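Local coordinates for endo-N-acetyl-beta-D-glucosaminidase (Hypocrea jecorina, PDB 4AC1), which hydrolyses N-linked glycans within their di-N-acetylchitobiose core, as a secreted family 18 glycoside hydrolase responsible for deglycosylating the fungus's own cellulases, at residues 2-11 and 248-258; 135-143 and 178-186. All blocks are in the same frame, centred on the assembly; numbering follows the deposited sequence. Where two conformers were deposited one is given.

How the contacts relate
Both contacts belong to one beta/alpha barrel. Contact 1 lies in its core, its centre about 7 Å from that of the chain, and joins the first barrel strand (4-9) to the last (251-255); the centre of contact 2 is about 15 Å from the chain centre, where helix 132-146 meets the turn leading from helix 172-179 into strand 185-189. The first is largely backbone ladder and aromatic packing, with a buried carboxylate at one end. The second is partly buried and more watery, with a small isoleucine patch beside a zinc-bound aspartate, whose carbonyl an arginine grips. They touch inside the barrel, where Arg4 and Ile6 of contact 1 pack on Trp185 of contact 2.

Contact 1: residues 2-11 and 248-258; sequences LPRLIVYFQT and QIGGVMGWEYF
Glu256, joined to Trp255 by a non-proline cis peptide, reaches across to grip residues 10-11 with its carboxylate. Glu256 OE1 takes Thr11 N at 2.9 Å through its syn lone pair, almost straight (175°), and also accepts Gln10 N from outside the carboxylate plane; Glu256 OE2 receives Thr11 OG1 at 2.6 Å. With CG between the backbone N and the carbonyl carbon (chi1 55°) and a bend at chi2, both oxygens reach residues 10-11. With an alanine here, the two N-H groups and the Thr11 hydroxyl would probably lose the carboxylate that receives them, leaving residues 10-11 freer to shift. Such a cis peptide after the tryptophan of the last strand is familiar in family 18 barrels.

Beside the carboxylate, Thr11 CG2 stands 3.6 Å over the centre of the Phe258 ring, a CH-pi contact, and the Gln10 amide, whose NE2 also bonds Ser40 OG, meets the rim of Trp255 at 89° between planes. Tyr8 lies obliquely against Trp255, and Met253 SD sits at the Tyr8 edge, 3.6 Å from Tyr8 CE1. The parallel ladder includes Ile6 N to Val252 O at 2.9 Å; Gly251 has backbone angles that demand glycine.

This pairing closes the barrel: strand 4-9 pairs on its other edge with 35-42, and strand 251-255 with 216-221. Leu5 packs on helix 270-279, Ile6 and Tyr8 touch Asn187 of strand 185-189, and Tyr8 OH bonds Asp123.

Contact 2: residues 135-143 and 178-186; sequences IDRLIARLR and TQGNDIDWY. With ZN (zinc ion), chain K.
Thr178 and Asp136 meet through a water that donates to both Thr178 OG1 and Asp136 OD2, in the helix layer of the beta/alpha barrel, where helix 132-146 meets the end of helix 172-179 and the turn into strand 185-189. One residue on, Gln179 lays its aliphatic part on the helix, CG lying 3.9 Å from Ile139 CG2. Asp182, in a short 3-10 turn, holds a zinc ion unevenly: OD2 is 1.9 Å from the zinc and OD1 2.6 Å, with four waters completing the shell. Its CB packs on Ile139 CG2, while its carbonyl faces Arg143. With CG anti to the backbone N (chi1 -167°) and two further bends, Arg143, in the conformer given, curls past the Asp182 carboxylate and brings NH2 to Asp182 O at 2.7 Å; the oxygen lies in the guanidinium plane, but the donor stands above the carbonyl plane. Ile183 then crosses Ile139 at about a right angle, CD1 to CD1. Asp184 comes last: its OD2, which also accepts Ile152 N, forms a salt bridge with Arg143 NH2 at 3.1 Å, though the hydrogen bond is weak, its carboxylate turned 85° from the guanidinium, whose NH1 bonds Phe150 O and Gly147 O.

Contact 1: residues 2-11 and 248-258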
loop_
_atom_site.group_PDB
_atom_site.type_symbol
_atom_site.label_atom_id
_atom_site.label_comp_id
_atom_site.label_asym_id
_atom_site.label_seq_id
_atom_site.Cartn_x
_atom_site.Cartn_y
_atom_site.Cartn_z
ATOM N N LEU A 2 12.137 10.963 2.335
ATOM C CA LEU A 2 11.237 10.733 3.452
ATOM C C LEU A 2 10.788 12.076 4.009
ATOM O O LEU A 2 11.569 13.045 4.015
ATOM C CB LEU A 2 11.959 9.943 4.538
ATOM C CG LEU A 2 12.524 8.580 4.143
ATOM C CD1 LEU A 2 13.204 7.954 5.331
ATOM C CD2 LEU A 2 11.445 7.646 3.594
ATOM N N PRO A 3 9.555 12.156 4.518
ATOM C CA PRO A 3 8.578 11.082 4.667
ATOM C C PRO A 3 7.734 10.860 3.414
ATOM O O PRO A 3 7.407 11.805 2.690
ATOM C CB PRO A 3 7.686 11.602 5.800
ATOM C CG PRO A 3 7.686 13.074 5.602
ATOM C CD PRO A 3 9.094 13.399 5.169
ATOM N N ARG A 4 7.372 9.608 3.172
ATOM C CA ARG A 4 6.457 9.272 2.080
ATOM C C ARG A 4 5.033 9.642 2.473
ATOM O O ARG A 4 4.669 9.587 3.663
ATOM C CB ARG A 4 6.527 7.782 1.761
ATOM C CG ARG A 4 7.944 7.285 1.494
ATOM C CD ARG A 4 7.948 5.794 1.245
ATOM N NE ARG A 4 9.289 5.203 1.211
ATOM C CZ ARG A 4 9.939 4.732 2.274
ATOM N NH1 ARG A 4 9.411 4.825 3.480
ATOM N NH2 ARG A 4 11.131 4.160 2.135
ATOM N N LEU A 5 4.240 10.049 1.484
ATOM C CA LEU A 5 2.805 10.200 1.656
ATOM C C LEU A 5 2.150 9.366 0.582
ATOM O O LEU A 5 2.279 9.661 -0.614
ATOM C CB LEU A 5 2.352 11.661 1.547
ATOM C CG LEU A 5 0.836 11.894 1.646
ATOM C CD1 LEU A 5 0.248 11.345 2.963
ATOM C CD2 LEU A 5 0.481 13.366 1.470
ATOM N N ILE A 6 1.459 8.321 1.015
ATOM C CA ILE A 6 0.980 7.268 0.139
ATOM C C ILE A 6 -0.527 7.189 0.254
ATOM O O ILE A 6 -1.058 7.184 1.359
ATOM C CB ILE A 6 1.571 5.925 0.594
ATOM C CG1 ILE A 6 3.104 5.953 0.485
ATOM C CG2 ILE A 6 0.971 4.745 -0.188
ATOM C CD1 ILE A 6 3.811 5.267 1.624
ATOM N N VAL A 7 -1.220 7.151 -0.874
ATOM C CA VAL A 7 -2.682 7.036 -0.892
ATOM C C VAL A 7 -3.082 5.807 -1.704
ATOM O O VAL A 7 -2.664 5.653 -2.871
ATOM C CB VAL A 7 -3.339 8.284 -1.509
ATOM C CG1 VAL A 7 -4.838 8.039 -1.795
ATOM C CG2 VAL A 7 -3.135 9.491 -0.604
ATOM N N TYR A 8 -3.857 4.923 -1.079
ATOM C CA TYR A 8 -4.486 3.808 -1.772
ATOM C C TYR A 8 -5.751 4.269 -2.482
ATOM O O TYR A 8 -6.574 5.000 -1.904
ATOM C CB TYR A 8 -4.851 2.704 -0.790
ATOM C CG TYR A 8 -3.697 1.856 -0.278
ATOM C CD1 TYR A 8 -2.972 2.209 0.863
ATOM C CD2 TYR A 8 -3.340 0.679 -0.938
ATOM C CE1 TYR A 8 -1.915 1.416 1.317
ATOM C CE2 TYR A 8 -2.297 -0.125 -0.484
ATOM C CZ TYR A 8 -1.593 0.253 0.644
ATOM O OH TYR A 8 -0.563 -0.533 1.116
ATOM N N PHE A 9 -5.894 3.830 -3.733
ATOM C CA PHE A 9 -6.973 4.247 -4.624
ATOM C C PHE A 9 -7.670 2.972 -5.110
ATOM O O PHE A 9 -7.257 2.376 -6.117
ATOM C CB PHE A 9 -6.353 5.042 -5.787
ATOM C CG PHE A 9 -7.353 5.700 -6.711
ATOM C CD1 PHE A 9 -7.944 6.918 -6.384
ATOM C CD2 PHE A 9 -7.660 5.119 -7.937
ATOM C CE1 PHE A 9 -8.860 7.523 -7.258
ATOM C CE2 PHE A 9 -8.564 5.711 -8.813
ATOM C CZ PHE A 9 -9.164 6.917 -8.473
ATOM N N GLN A 10 -8.663 2.508 -4.341
ATOM C CA GLN A 10 -9.407 1.275 -4.658
ATOM C C GLN A 10 -10.748 1.569 -5.318
ATOM O O GLN A 10 -11.099 0.962 -6.335
ATOM C CB GLN A 10 -9.631 0.386 -3.433
ATOM C CG GLN A 10 -10.124 -0.995 -3.848
ATOM C CD GLN A 10 -10.529 -1.866 -2.692
ATOM O OE1 GLN A 10 -11.563 -1.644 -2.060
ATOM N NE2 GLN A 10 -9.735 -2.876 -2.419
ATOM N N THR A 11 -11.495 2.495 -4.720
ATOM C CA THR A 11 -12.776 2.945 -5.257
ATOM C C THR A 11 -12.468 3.948 -6.355
ATOM O O THR A 11 -11.952 5.045 -6.089
ATOM C CB THR A 11 -13.646 3.572 -4.164
ATOM O OG1 THR A 11 -13.857 2.605 -3.135
ATOM C CG2 THR A 11 -15.012 4.001 -4.712
ATOM N N GLN A 248 13.629 10.909 10.910
ATOM C CA GLN A 248 12.769 10.647 9.757
ATOM C C GLN A 248 11.980 9.370 10.017
ATOM O O GLN A 248 12.550 8.380 10.478
ATOM C CB GLN A 248 13.595 10.454 8.481
ATOM C CG GLN A 248 14.508 11.622 8.099
ATOM C CD GLN A 248 15.204 11.411 6.764
ATOM O OE1 GLN A 248 16.076 10.549 6.635
ATOM N NE2 GLN A 248 14.809 12.180 5.759
ATOM N N ILE A 249 10.674 9.405 9.748
ATOM C CA ILE A 249 9.859 8.187 9.713
ATOM C C ILE A 249 9.573 7.790 8.259
ATOM O O ILE A 249 9.751 8.586 7.329
ATOM C CB ILE A 249 8.526 8.331 10.508
ATOM C CG1 ILE A 249 7.649 9.467 9.944
ATOM C CG2 ILE A 249 8.807 8.474 12.004
ATOM C CD1 ILE A 249 6.143 9.331 10.243
ATOM N N GLY A 250 9.090 6.570 8.056
ATOM C CA GLY A 250 8.811 6.112 6.698
ATOM C C GLY A 250 7.759 6.969 6.016
ATOM O O GLY A 250 7.822 7.187 4.820
ATOM N N GLY A 251 6.798 7.444 6.799
ATOM C CA GLY A 251 5.749 8.322 6.306
ATOM C C GLY A 251 4.394 7.826 6.752
ATOM O O GLY A 251 4.281 7.162 7.785
ATOM N N VAL A 252 3.369 8.178 5.979
ATOM C CA VAL A 252 1.981 7.823 6.268
ATOM C C VAL A 252 1.307 7.308 5.001
ATOM O O VAL A 252 1.564 7.824 3.917
ATOM C CB VAL A 252 1.185 9.066 6.811
ATOM C CG1 VAL A 252 -0.322 8.771 6.909
ATOM C CG2 VAL A 252 1.728 9.482 8.150
ATOM N N MET A 253 0.478 6.279 5.149
ATOM C CA MET A 253 -0.406 5.862 4.073
ATOM C C MET A 253 -1.847 5.967 4.531
ATOM O O MET A 253 -2.141 5.881 5.725
ATOM C CB MET A 253 -0.057 4.469 3.506
ATOM C CG MET A 253 -0.276 3.257 4.418
ATOM S SD MET A 253 -2.007 2.756 4.621
ATOM C CE MET A 253 -1.732 1.048 5.060
ATOM N N GLY A 254 -2.733 6.192 3.569
ATOM C CA GLY A 254 -4.159 6.310 3.844
ATOM C C GLY A 254 -4.991 5.310 3.063
ATOM O O GLY A 254 -4.898 5.238 1.826
ATOM N N TRP A 255 -5.813 4.553 3.788
ATOM C CA TRP A 255 -6.840 3.678 3.205
ATOM C C TRP A 255 -8.219 4.326 3.430
ATOM O O TRP A 255 -8.664 4.396 4.577
ATOM C CB TRP A 255 -6.819 2.275 3.846
ATOM C CG TRP A 255 -7.813 1.419 3.158
ATOM C CD1 TRP A 255 -9.147 1.320 3.432
ATOM C CD2 TRP A 255 -7.578 0.608 1.998
ATOM N NE1 TRP A 255 -9.754 0.480 2.534
ATOM C CE2 TRP A 255 -8.814 0.035 1.634
ATOM C CE3 TRP A 255 -6.439 0.313 1.230
ATOM C CZ2 TRP A 255 -8.946 -0.835 0.540
ATOM C CZ3 TRP A 255 -6.566 -0.546 0.138
ATOM C CH2 TRP A 255 -7.813 -1.117 -0.189
ATOM N N GLU A 256 -8.907 4.815 2.395
ATOM C CA GLU A 256 -8.427 4.955 1.013
ATOM C C GLU A 256 -8.943 6.306 0.498
ATOM O O GLU A 256 -9.603 7.064 1.226
ATOM C CB GLU A 256 -8.937 3.807 0.130
ATOM C CG GLU A 256 -10.454 3.656 0.169
ATOM C CD GLU A 256 -11.068 3.235 -1.160
ATOM O OE1 GLU A 256 -10.481 3.504 -2.238
ATOM O OE2 GLU A 256 -12.160 2.632 -1.122
ATOM N N TYR A 257 -8.665 6.630 -0.758
ATOM C CA TYR A 257 -8.814 8.012 -1.205
ATOM C C TYR A 257 -10.218 8.622 -1.150
ATOM O O TYR A 257 -10.427 9.657 -0.500
ATOM C CB TYR A 257 -8.266 8.185 -2.621
ATOM C CG TYR A 257 -8.474 9.569 -3.210
ATOM C CD1 TYR A 257 -7.906 10.705 -2.617
ATOM C CD2 TYR A 257 -9.233 9.741 -4.366
ATOM C CE1 TYR A 257 -8.083 11.970 -3.176
ATOM C CE2 TYR A 257 -9.425 11.014 -4.928
ATOM C CZ TYR A 257 -8.839 12.119 -4.329
ATOM O OH TYR A 257 -8.995 13.382 -4.864
ATOM N N PHE A 258 -11.159 7.999 -1.857
ATOM C CA PHE A 258 -12.331 8.713 -2.404
ATOM C C PHE A 258 -13.264 9.408 -1.415
ATOM O O PHE A 258 -13.973 10.332 -1.795
ATOM C CB PHE A 258 -13.166 7.796 -3.309
ATOM C CG PHE A 258 -14.177 6.980 -2.566
ATOM C CD1 PHE A 258 -13.774 5.948 -1.719
ATOM C CD2 PHE A 258 -15.541 7.259 -2.697
ATOM C CE1 PHE A 258 -14.704 5.199 -1.031
ATOM C CE2 PHE A 258 -16.484 6.518 -2.006
ATOM C CZ PHE A 258 -16.072 5.491 -1.177
HETATM O O HOH W 1 15.022 11.287 2.865
HETATM O O HOH W 2 12.137 13.210 6.987
HETATM O O HOH W 3 -10.435 5.873 -3.748
#

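Contact 2: residues 135-143 and 178-186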
loop_
_atom_site.group_PDB
_atom_site.type_symbol
_atom_site.label_atom_id
_atom_site.label_comp_id
_atom_site.label_asym_id
_atom_site.label_seq_id
_atom_site.Cartn_x
_atom_site.Cartn_y
_atom_site.Cartn_z
ATOM N N ILE A 135 6.072 -16.378 -0.211
ATOM C CA ILE A 135 6.298 -14.928 -0.203
ATOM C C ILE A 135 7.739 -14.604 -0.539
ATOM O O ILE A 135 8.007 -13.664 -1.289
ATOM C CB ILE A 135 5.828 -14.219 1.122
ATOM C CG1 ILE A 135 5.806 -12.690 0.951
ATOM C CG2 ILE A 135 6.685 -14.630 2.320
ATOM C CD1 ILE A 135 4.836 -12.209 -0.147
ATOM N N ASP A 136 8.670 -15.397 -0.005
ATOM C CA ASP A 136 10.082 -15.168 -0.296
ATOM C C ASP A 136 10.357 -15.269 -1.805
ATOM O O ASP A 136 11.060 -14.431 -2.380
ATOM C CB ASP A 136 10.979 -16.153 0.468
ATOM C CG ASP A 136 10.987 -15.939 1.990
ATOM O OD1 ASP A 136 10.264 -15.081 2.552
ATOM O OD2 ASP A 136 11.746 -16.681 2.656
ATOM N N ARG A 137 9.807 -16.309 -2.438
ATOM C CA ARG A 137 9.951 -16.506 -3.871
ATOM C C ARG A 137 9.347 -15.345 -4.643
ATOM O O ARG A 137 9.957 -14.839 -5.575
ATOM C CB ARG A 137 9.295 -17.819 -4.302
ATOM C CG ARG A 137 9.234 -18.009 -5.818
ATOM C CD ARG A 137 8.646 -19.343 -6.230
ATOM N NE ARG A 137 7.262 -19.516 -5.798
ATOM C CZ ARG A 137 6.556 -20.629 -5.976
ATOM N NH1 ARG A 137 7.117 -21.677 -6.567
ATOM N NH2 ARG A 137 5.300 -20.703 -5.553
ATOM N N LEU A 138 8.144 -14.926 -4.269
ATOM C CA LEU A 138 7.472 -13.877 -5.018
ATOM C C LEU A 138 8.277 -12.584 -5.036
ATOM O O LEU A 138 8.442 -11.959 -6.079
ATOM C CB LEU A 138 6.082 -13.641 -4.436
ATOM C CG LEU A 138 5.195 -12.583 -5.093
ATOM C CD1 LEU A 138 5.020 -12.823 -6.605
ATOM C CD2 LEU A 138 3.853 -12.544 -4.373
ATOM N N ILE A 139 8.761 -12.181 -3.865
ATOM C CA ILE A 139 9.550 -10.961 -3.736
ATOM C C ILE A 139 10.874 -11.090 -4.479
ATOM O O ILE A 139 11.254 -10.192 -5.220
ATOM C CB ILE A 139 9.787 -10.627 -2.254
ATOM C CG1 ILE A 139 8.445 -10.279 -1.609
ATOM C CG2 ILE A 139 10.831 -9.495 -2.078
ATOM C CD1 ILE A 139 8.490 -10.095 -0.150
ATOM N N ALA A 140 11.582 -12.205 -4.277
ATOM C CA ALA A 140 12.855 -12.403 -4.959
ATOM C C ALA A 140 12.723 -12.416 -6.483
ATOM O O ALA A 140 13.566 -11.869 -7.194
ATOM C CB ALA A 140 13.548 -13.684 -4.463
ATOM N N ARG A 141 11.659 -13.042 -6.972
ATOM C CA ARG A 141 11.395 -13.129 -8.399
ATOM C C ARG A 141 11.034 -11.762 -8.986
ATOM O O ARG A 141 11.540 -11.396 -10.055
ATOM C CB ARG A 141 10.300 -14.159 -8.705
ATOM C CG ARG A 141 9.926 -14.272 -10.173
ATOM C CD ARG A 141 11.071 -14.713 -11.070
ATOM N NE ARG A 141 10.573 -14.873 -12.433
ATOM C CZ ARG A 141 9.926 -15.953 -12.863
ATOM N NH1 ARG A 141 9.735 -16.982 -12.045
ATOM N NH2 ARG A 141 9.476 -16.007 -14.111
ATOM N N LEU A 142 10.182 -11.008 -8.282
ATOM C CA LEU A 142 9.867 -9.633 -8.705
ATOM C C LEU A 142 11.128 -8.787 -8.780
ATOM O O LEU A 142 11.342 -8.061 -9.754
ATOM C CB LEU A 142 8.857 -8.994 -7.752
ATOM C CG LEU A 142 7.390 -9.390 -7.947
ATOM C CD1 LEU A 142 6.576 -8.931 -6.750
ATOM C CD2 LEU A 142 6.822 -8.803 -9.243
ATOM N N ARG A 143 11.969 -8.887 -7.748
ATOM C CA ARG A 143 13.226 -8.146 -7.686
ATOM C C ARG A 143 14.147 -8.550 -8.847
ATOM O O ARG A 143 14.801 -7.707 -9.471
ATOM C CB ARG A 143 13.888 -8.386 -6.320
ATOM C CG ARG A 143 15.039 -7.464 -5.954
ATOM C CD ARG A 143 14.712 -5.999 -6.209
ATOM N NE ARG A 143 13.849 -5.387 -5.193
ATOM C CZ ARG A 143 13.237 -4.225 -5.385
ATOM N NH1 ARG A 143 13.392 -3.598 -6.541
ATOM N NH2 ARG A 143 12.471 -3.696 -4.444
ATOM N N THR A 178 15.608 -12.304 5.247
ATOM C CA THR A 178 16.023 -12.947 3.985
ATOM C C THR A 178 15.818 -12.053 2.751
ATOM O O THR A 178 16.629 -12.089 1.817
ATOM C CB THR A 178 15.315 -14.303 3.779
ATOM O OG1 THR A 178 13.904 -14.099 3.832
ATOM C CG2 THR A 178 15.697 -15.301 4.858
ATOM N N GLN A 179 14.759 -11.237 2.764
ATOM C CA GLN A 179 14.379 -10.399 1.615
ATOM C C GLN A 179 14.292 -8.915 1.944
ATOM O O GLN A 179 13.874 -8.130 1.091
ATOM C CB GLN A 179 13.048 -10.862 0.991
ATOM C CG GLN A 179 13.223 -11.912 -0.088
ATOM C CD GLN A 179 13.533 -13.278 0.488
ATOM O OE1 GLN A 179 12.920 -13.692 1.472
ATOM N NE2 GLN A 179 14.459 -13.994 -0.129
ATOM N N GLY A 180 14.713 -8.512 3.145
ATOM C CA GLY A 180 14.579 -7.112 3.567
ATOM C C GLY A 180 15.233 -6.103 2.648
ATOM O O GLY A 180 14.720 -5.005 2.455
ATOM N N ASN A 181 16.379 -6.468 2.085
ATOM C CA ASN A 181 17.066 -5.595 1.130
ATOM C C ASN A 181 16.311 -5.446 -0.193
ATOM O O ASN A 181 16.630 -4.564 -0.984
ATOM C CB ASN A 181 18.488 -6.102 0.868
ATOM C CG ASN A 181 18.505 -7.465 0.204
ATOM O OD1 ASN A 181 17.747 -8.364 0.586
ATOM N ND2 ASN A 181 19.379 -7.634 -0.785
ATOM N N ASP A 182 15.331 -6.319 -0.431
ATOM C CA ASP A 182 14.498 -6.279 -1.635
ATOM C C ASP A 182 13.173 -5.567 -1.380
ATOM O O ASP A 182 12.372 -5.387 -2.295
ATOM C CB ASP A 182 14.165 -7.691 -2.109
ATOM C CG ASP A 182 15.384 -8.528 -2.419
ATOM O OD1 ASP A 182 16.491 -7.991 -2.640
ATOM O OD2 ASP A 182 15.222 -9.764 -2.448
ATOM N N ILE A 183 12.927 -5.171 -0.136
ATOM C CA ILE A 183 11.640 -4.592 0.257
ATOM C C ILE A 183 11.888 -3.137 0.600
ATOM O O ILE A 183 12.722 -2.828 1.447
ATOM C CB ILE A 183 11.032 -5.353 1.461
ATOM C CG1 ILE A 183 10.658 -6.785 1.059
ATOM C CG2 ILE A 183 9.832 -4.590 2.020
ATOM C CD1 ILE A 183 10.468 -7.725 2.232
ATOM N N ASP A 184 11.166 -2.245 -0.058
ATOM C CA ASP A 184 11.399 -0.814 0.138
ATOM C C ASP A 184 10.792 -0.270 1.425
ATOM O O ASP A 184 11.423 0.541 2.097
ATOM C CB ASP A 184 10.986 -0.009 -1.099
ATOM C CG ASP A 184 11.793 -0.394 -2.296
ATOM O OD1 ASP A 184 12.973 0.024 -2.375
ATOM O OD2 ASP A 184 11.320 -1.184 -3.129
ATOM N N TRP A 185 9.578 -0.715 1.757
ATOM C CA TRP A 185 8.952 -0.346 3.029
ATOM C C TRP A 185 7.731 -1.209 3.310
ATOM O O TRP A 185 7.288 -1.990 2.449
ATOM C CB TRP A 185 8.596 1.158 3.104
ATOM C CG TRP A 185 7.403 1.579 2.293
ATOM C CD1 TRP A 185 6.094 1.541 2.686
ATOM C CD2 TRP A 185 7.408 2.113 0.959
ATOM N NE1 TRP A 185 5.281 2.006 1.688
ATOM C CE2 TRP A 185 6.061 2.376 0.622
ATOM C CE3 TRP A 185 8.411 2.388 0.014
ATOM C CZ2 TRP A 185 5.684 2.878 -0.623
ATOM C CZ3 TRP A 185 8.037 2.907 -1.215
ATOM C CH2 TRP A 185 6.680 3.142 -1.523
ATOM N N TYR A 186 7.215 -1.051 4.528
ATOM C CA TYR A 186 6.033 -1.741 5.006
ATOM C C TYR A 186 4.913 -0.729 5.237
ATOM O O TYR A 186 5.053 0.194 6.055
ATOM C CB TYR A 186 6.357 -2.497 6.301
ATOM C CG TYR A 186 7.477 -3.512 6.159
ATOM C CD1 TYR A 186 7.212 -4.795 5.680
ATOM C CD2 TYR A 186 8.796 -3.191 6.508
ATOM C CE1 TYR A 186 8.222 -5.720 5.527
ATOM C CE2 TYR A 186 9.826 -4.132 6.360
ATOM C CZ TYR A 186 9.519 -5.393 5.884
ATOM O OH TYR A 186 10.544 -6.310 5.739
HETATM ZN ZN ZN K . 17.011 -10.498 -2.579
HETATM O O HOH W 4 12.108 -15.928 5.154
HETATM O O HOH W 5 17.420 -10.688 -0.466
HETATM O O HOH W 6 17.819 -12.231 -3.075
HETATM O O HOH W 7 15.573 -12.341 -2.203
HETATM O O HOH W 8 17.225 -10.061 -4.820
#